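4-hydroxy-3-methylbut-2-enyl diphosphate reductase (Aquifex aeolicus, PDB 3DNF) catalyses the last step of the non-mevalonate isoprenoid pathway, reducing 4-hydroxy-3-methylbut-2-enyl diphosphate to isopentenyl and dimethylallyl diphosphate at an iron-sulfur cluster. Local coordinates at residues B[106-120]-B[130-144]. Numbering follows the deposited sequence. Where two conformers were deposited one is given.
Sequences VCQLTREGYFVVLVG and TLGYLRACNGKGIVV
Phe115 lies across the backbone of Gly141 where strands 115-119 and 141-144 pair in parallel, the two strands of a beta-alpha-beta unit linked by helix 125-136. Its CG stands anti to the backbone N (chi1 177°), which swings the ring over the edge strand: Gly141 CA sits over one face, 4.0 Å from the ring centroid, in a CH-pi contact. Lys140 CG and Ile142 CG1 approach the same ring obliquely, and His156 stacks on it. With an alanine here the ring would be gone, and Gly141 CA and the Lys140 chain would probably lose the surface they lie against. On this side of the sheet Val117 CG1 meets Val144 CG2 at 3.6 Å. Five backbone hydrogen bonds join the strands, from Val116 N to Lys140 O through to Gly120 N to Val144 O.

On the opposite face, helices 97-111 and 125-136 pack side by side, their short segments crossing at -30°. Leu134 CD1 reaches from helix 125-136 into the angle between helix 97-111 and the sheet, 3.9 Å from Val116 CG2 and 3.4 Å from Thr110 OG1, while Thr130 CG2 touches both Val106 CG1 and Leu118 CD2. Farther along, Cys107 and Cys137 are disulfide partners in this entry, but in the conformer given, one of two at Cys137, their SG atoms are 3.1 Å apart, too far for a bond. Thr110 OG1 donates to Val106 O and accepts from a water at 2.8 Å; that water also donates to Tyr114 O and accepts from Lys140 N.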
loop_
_atom_site.group_PDB
_atom_site.type_symbol
_atom_site.label_atom_id
_atom_site.label_comp_id
_atom_site.label_asym_id
_atom_site.label_seq_id
_atom_site.Cartn_x
_atom_site.Cartn_y
_atom_site.Cartn_z
ATOM N N VAL B 106 -3.981 14.986 -8.141
ATOM C CA VAL B 106 -5.402 14.515 -8.118
ATOM C C VAL B 106 -6.023 14.673 -9.487
ATOM O O VAL B 106 -6.839 13.817 -9.945
ATOM C CB VAL B 106 -6.260 15.119 -6.986
ATOM C CG1 VAL B 106 -5.705 14.753 -5.582
ATOM C CG2 VAL B 106 -6.465 16.634 -7.178
ATOM N N CYS B 107 -5.593 15.691 -10.205
ATOM C CA CYS B 107 -6.119 15.853 -11.555
ATOM C C CYS B 107 -5.577 14.827 -12.568
ATOM O O CYS B 107 -6.315 14.349 -13.413
ATOM C CB CYS B 107 -5.928 17.279 -12.059
ATOM S SG CYS B 107 -6.872 18.492 -11.037
ATOM N N GLN B 108 -4.293 14.523 -12.469
ATOM C CA GLN B 108 -3.668 13.475 -13.258
ATOM C C GLN B 108 -4.363 12.146 -13.020
ATOM O O GLN B 108 -4.718 11.480 -13.991
ATOM C CB GLN B 108 -2.176 13.389 -12.966
ATOM C CG GLN B 108 -1.484 12.276 -13.751
ATOM C CD GLN B 108 -0.152 11.909 -13.143
ATOM O OE1 GLN B 108 0.433 12.686 -12.386
ATOM N NE2 GLN B 108 0.330 10.727 -13.462
ATOM N N LEU B 109 -4.573 11.772 -11.740
ATOM C CA LEU B 109 -5.233 10.534 -11.409
ATOM C C LEU B 109 -6.665 10.480 -11.975
ATOM O O LEU B 109 -7.117 9.424 -12.453
ATOM C CB LEU B 109 -5.218 10.316 -9.882
ATOM C CG LEU B 109 -3.851 9.941 -9.241
ATOM C CD1 LEU B 109 -4.000 9.959 -7.710
ATOM C CD2 LEU B 109 -3.329 8.572 -9.695
ATOM N N THR B 110 -7.356 11.609 -11.937
ATOM C CA THR B 110 -8.704 11.710 -12.523
ATOM C C THR B 110 -8.683 11.454 -14.054
ATOM O O THR B 110 -9.478 10.651 -14.577
ATOM C CB THR B 110 -9.296 13.103 -12.180
ATOM O OG1 THR B 110 -9.502 13.180 -10.754
ATOM C CG2 THR B 110 -10.612 13.345 -12.954
ATOM N N ARG B 111 -7.770 12.119 -14.758
ATOM C CA ARG B 111 -7.574 11.894 -16.196
ATOM C C ARG B 111 -7.295 10.425 -16.533
ATOM O O ARG B 111 -7.734 9.918 -17.559
ATOM C CB ARG B 111 -6.466 12.782 -16.758
ATOM C CG ARG B 111 -6.790 14.283 -16.687
ATOM C CD ARG B 111 -5.796 15.111 -17.536
ATOM N NE ARG B 111 -4.420 15.048 -17.026
ATOM C CZ ARG B 111 -3.886 15.875 -16.116
ATOM N NH1 ARG B 111 -4.582 16.868 -15.568
ATOM N NH2 ARG B 111 -2.625 15.713 -15.753
ATOM N N GLU B 112 -6.628 9.729 -15.616
ATOM C CA GLU B 112 -6.267 8.336 -15.793
ATOM C C GLU B 112 -7.383 7.383 -15.338
ATOM O O GLU B 112 -7.220 6.195 -15.455
ATOM C CB GLU B 112 -4.933 8.051 -15.077
ATOM C CG GLU B 112 -3.738 8.875 -15.669
ATOM C CD GLU B 112 -2.420 8.723 -14.890
ATOM O OE1 GLU B 112 -2.434 8.117 -13.803
ATOM O OE2 GLU B 112 -1.361 9.223 -15.352
ATOM N N GLY B 113 -8.490 7.926 -14.837
ATOM C CA GLY B 113 -9.698 7.131 -14.600
ATOM C C GLY B 113 -9.756 6.574 -13.178
ATOM O O GLY B 113 -10.509 5.630 -12.911
ATOM N N TYR B 114 -8.971 7.128 -12.260
ATOM C CA TYR B 114 -9.013 6.636 -10.866
ATOM C C TYR B 114 -10.020 7.356 -9.973
ATOM O O TYR B 114 -10.284 8.552 -10.166
ATOM C CB TYR B 114 -7.642 6.781 -10.159
ATOM C CG TYR B 114 -6.579 5.890 -10.729
ATOM C CD1 TYR B 114 -6.442 4.584 -10.291
ATOM C CD2 TYR B 114 -5.735 6.340 -11.775
ATOM C CE1 TYR B 114 -5.473 3.747 -10.841
ATOM C CE2 TYR B 114 -4.766 5.520 -12.320
ATOM C CZ TYR B 114 -4.640 4.213 -11.850
ATOM O OH TYR B 114 -3.701 3.394 -12.390
ATOM N N PHE B 115 -10.568 6.623 -8.997
ATOM C CA PHE B 115 -11.295 7.226 -7.867
ATOM C C PHE B 115 -10.207 7.644 -6.854
ATOM O O PHE B 115 -9.366 6.846 -6.528
ATOM C CB PHE B 115 -12.195 6.175 -7.225
ATOM C CG PHE B 115 -12.944 6.667 -6.016
ATOM C CD1 PHE B 115 -14.162 7.329 -6.161
ATOM C CD2 PHE B 115 -12.434 6.459 -4.726
ATOM C CE1 PHE B 115 -14.875 7.783 -5.029
ATOM C CE2 PHE B 115 -13.139 6.910 -3.585
ATOM C CZ PHE B 115 -14.366 7.553 -3.738
ATOM N N VAL B 116 -10.232 8.883 -6.398
ATOM C CA VAL B 116 -9.087 9.414 -5.623
ATOM C C VAL B 116 -9.330 9.272 -4.110
ATOM O O VAL B 116 -10.350 9.688 -3.565
ATOM C CB VAL B 116 -8.779 10.875 -6.022
ATOM C CG1 VAL B 116 -7.701 11.507 -5.105
ATOM C CG2 VAL B 116 -8.271 10.899 -7.473
ATOM N N VAL B 117 -8.307 8.765 -3.425
ATOM C CA VAL B 117 -8.239 8.833 -1.990
ATOM C C VAL B 117 -7.141 9.815 -1.549
ATOM O O VAL B 117 -6.004 9.704 -1.978
ATOM C CB VAL B 117 -7.967 7.432 -1.443
ATOM C CG1 VAL B 117 -7.454 7.502 0.000
ATOM C CG2 VAL B 117 -9.232 6.543 -1.556
ATOM N N LEU B 118 -7.537 10.825 -0.798
ATOM C CA LEU B 118 -6.586 11.801 -0.236
ATOM C C LEU B 118 -6.408 11.421 1.225
ATOM O O LEU B 118 -7.335 11.571 2.004
ATOM C CB LEU B 118 -7.153 13.222 -0.372
ATOM C CG LEU B 118 -6.443 14.415 0.264
ATOM C CD1 LEU B 118 -4.999 14.453 -0.207
ATOM C CD2 LEU B 118 -7.220 15.704 -0.133
ATOM N N VAL B 119 -5.205 10.953 1.600
ATOM C CA VAL B 119 -4.934 10.605 2.995
ATOM C C VAL B 119 -4.528 11.883 3.754
ATOM O O VAL B 119 -3.525 12.539 3.442
ATOM C CB VAL B 119 -3.836 9.472 3.148
ATOM C CG1 VAL B 119 -3.678 9.095 4.635
ATOM C CG2 VAL B 119 -4.188 8.225 2.293
ATOM N N GLY B 120 -5.375 12.297 4.681
ATOM C CA GLY B 120 -5.134 13.560 5.383
ATOM C C GLY B 120 -6.239 13.913 6.352
ATOM O O GLY B 120 -7.177 13.141 6.543
ATOM N N THR B 130 -7.231 21.016 -1.985
ATOM C CA THR B 130 -7.037 19.905 -2.886
ATOM C C THR B 130 -8.366 19.302 -3.350
ATOM O O THR B 130 -8.498 18.985 -4.522
ATOM C CB THR B 130 -6.177 18.851 -2.205
ATOM O OG1 THR B 130 -4.894 19.421 -1.975
ATOM C CG2 THR B 130 -5.979 17.646 -3.106
ATOM N N LEU B 131 -9.330 19.125 -2.441
ATOM C CA LEU B 131 -10.700 18.698 -2.848
ATOM C C LEU B 131 -11.285 19.644 -3.887
ATOM O O LEU B 131 -12.010 19.211 -4.773
ATOM C CB LEU B 131 -11.663 18.563 -1.672
ATOM C CG LEU B 131 -11.352 17.360 -0.778
ATOM C CD1 LEU B 131 -12.346 17.280 0.378
ATOM C CD2 LEU B 131 -11.374 16.041 -1.593
ATOM N N GLY B 132 -10.982 20.939 -3.754
ATOM C CA GLY B 132 -11.453 21.919 -4.734
ATOM C C GLY B 132 -10.848 21.688 -6.116
ATOM O O GLY B 132 -11.523 21.845 -7.137
ATOM N N TYR B 133 -9.577 21.298 -6.156
ATOM C CA TYR B 133 -8.943 20.932 -7.430
ATOM C C TYR B 133 -9.542 19.639 -8.022
ATOM O O TYR B 133 -9.743 19.536 -9.241
ATOM C CB TYR B 133 -7.422 20.851 -7.245
ATOM C CG TYR B 133 -6.881 22.236 -7.358
ATOM C CD1 TYR B 133 -6.764 23.061 -6.239
ATOM C CD2 TYR B 133 -6.594 22.760 -8.623
ATOM C CE1 TYR B 133 -6.304 24.384 -6.359
ATOM C CE2 TYR B 133 -6.139 24.086 -8.772
ATOM C CZ TYR B 133 -6.010 24.889 -7.642
ATOM O OH TYR B 133 -5.541 26.189 -7.776
ATOM N N LEU B 134 -9.809 18.671 -7.148
ATOM C CA LEU B 134 -10.371 17.402 -7.580
ATOM C C LEU B 134 -11.740 17.682 -8.195
ATOM O O LEU B 134 -12.075 17.173 -9.279
ATOM C CB LEU B 134 -10.542 16.444 -6.389
ATOM C CG LEU B 134 -11.138 15.050 -6.695
ATOM C CD1 LEU B 134 -10.232 14.218 -7.630
ATOM C CD2 LEU B 134 -11.440 14.308 -5.410
ATOM N N ARG B 135 -12.523 18.531 -7.527
ATOM C CA ARG B 135 -13.845 18.878 -8.032
ATOM C C ARG B 135 -13.734 19.629 -9.378
ATOM O O ARG B 135 -14.491 19.335 -10.315
ATOM C CB ARG B 135 -14.610 19.696 -6.978
ATOM C CG ARG B 135 -15.901 20.386 -7.488
ATOM C CD ARG B 135 -16.693 21.068 -6.365
ATOM N NE ARG B 135 -15.865 22.014 -5.623
ATOM C CZ ARG B 135 -15.433 21.854 -4.368
ATOM N NH1 ARG B 135 -15.800 20.774 -3.662
ATOM N NH2 ARG B 135 -14.659 22.795 -3.810
ATOM N N ALA B 136 -12.761 20.539 -9.460
ATOM C CA ALA B 136 -12.560 21.357 -10.672
ATOM C C ALA B 136 -12.227 20.538 -11.920
ATOM O O ALA B 136 -12.604 20.886 -13.042
ATOM C CB ALA B 136 -11.481 22.411 -10.417
ATOM N N CYS B 137 -11.515 19.447 -11.721
ATOM C CA CYS B 137 -11.137 18.614 -12.855
ATOM C C CYS B 137 -12.101 17.455 -13.055
ATOM O O CYS B 137 -11.812 16.494 -13.774
ATOM C CB CYS B 137 -9.711 18.120 -12.719
ATOM S SG CYS B 137 -9.556 16.915 -11.435
ATOM N N ASN B 138 -13.295 17.594 -12.479
ATOM C CA ASN B 138 -14.392 16.597 -12.616
ATOM C C ASN B 138 -14.036 15.214 -12.068
ATOM O O ASN B 138 -14.515 14.172 -12.532
ATOM C CB ASN B 138 -14.862 16.502 -14.058
ATOM C CG ASN B 138 -15.319 17.822 -14.573
ATOM O OD1 ASN B 138 -16.018 18.569 -13.875
ATOM N ND2 ASN B 138 -14.884 18.162 -15.783
ATOM N N GLY B 139 -13.178 15.240 -11.070
ATOM C CA GLY B 139 -12.752 14.044 -10.381
ATOM C C GLY B 139 -13.675 13.664 -9.241
ATOM O O GLY B 139 -14.491 14.457 -8.818
ATOM N N LYS B 140 -13.540 12.432 -8.774
ATOM C CA LYS B 140 -14.318 11.992 -7.638
ATOM C C LYS B 140 -13.413 11.306 -6.632
ATOM O O LYS B 140 -12.417 10.648 -6.980
ATOM C CB LYS B 140 -15.483 11.089 -8.083
ATOM C CG LYS B 140 -15.060 9.829 -8.774
ATOM C CD LYS B 140 -16.278 9.100 -9.387
ATOM C CE LYS B 140 -15.806 7.757 -9.942
ATOM N NZ LYS B 140 -16.816 7.056 -10.799
ATOM N N GLY B 141 -13.742 11.484 -5.364
ATOM C CA GLY B 141 -12.858 10.942 -4.324
ATOM C C GLY B 141 -13.285 11.278 -2.908
ATOM O O GLY B 141 -14.274 12.001 -2.673
ATOM N N ILE B 142 -12.514 10.762 -1.955
ATOM C CA ILE B 142 -12.761 11.033 -0.556
ATOM C C ILE B 142 -11.441 11.361 0.173
ATOM O O ILE B 142 -10.353 11.078 -0.360
ATOM C CB ILE B 142 -13.420 9.836 0.148
ATOM C CG1 ILE B 142 -12.562 8.564 -0.036
ATOM C CG2 ILE B 142 -14.867 9.605 -0.372
ATOM C CD1 ILE B 142 -13.004 7.348 0.780
ATOM N N VAL B 143 -11.604 11.896 1.384
ATOM C CA VAL B 143 -10.501 12.026 2.368
ATOM C C VAL B 143 -10.531 10.837 3.309
ATOM O O VAL B 143 -11.595 10.455 3.810
ATOM C CB VAL B 143 -10.615 13.329 3.201
ATOM C CG1 VAL B 143 -9.394 13.436 4.182
ATOM C CG2 VAL B 143 -10.668 14.526 2.275
ATOM N N VAL B 144 -9.364 10.226 3.517
ATOM C CA VAL B 144 -9.227 9.150 4.469
ATOM C C VAL B 144 -8.411 9.664 5.651
ATOM O O VAL B 144 -7.204 9.903 5.531
ATOM C CB VAL B 144 -8.582 7.887 3.780
ATOM C CG1 VAL B 144 -8.118 6.856 4.873
ATOM C CG2 VAL B 144 -9.619 7.206 2.868
HETATM O O HOH W 1 -11.303 11.118 -10.026
#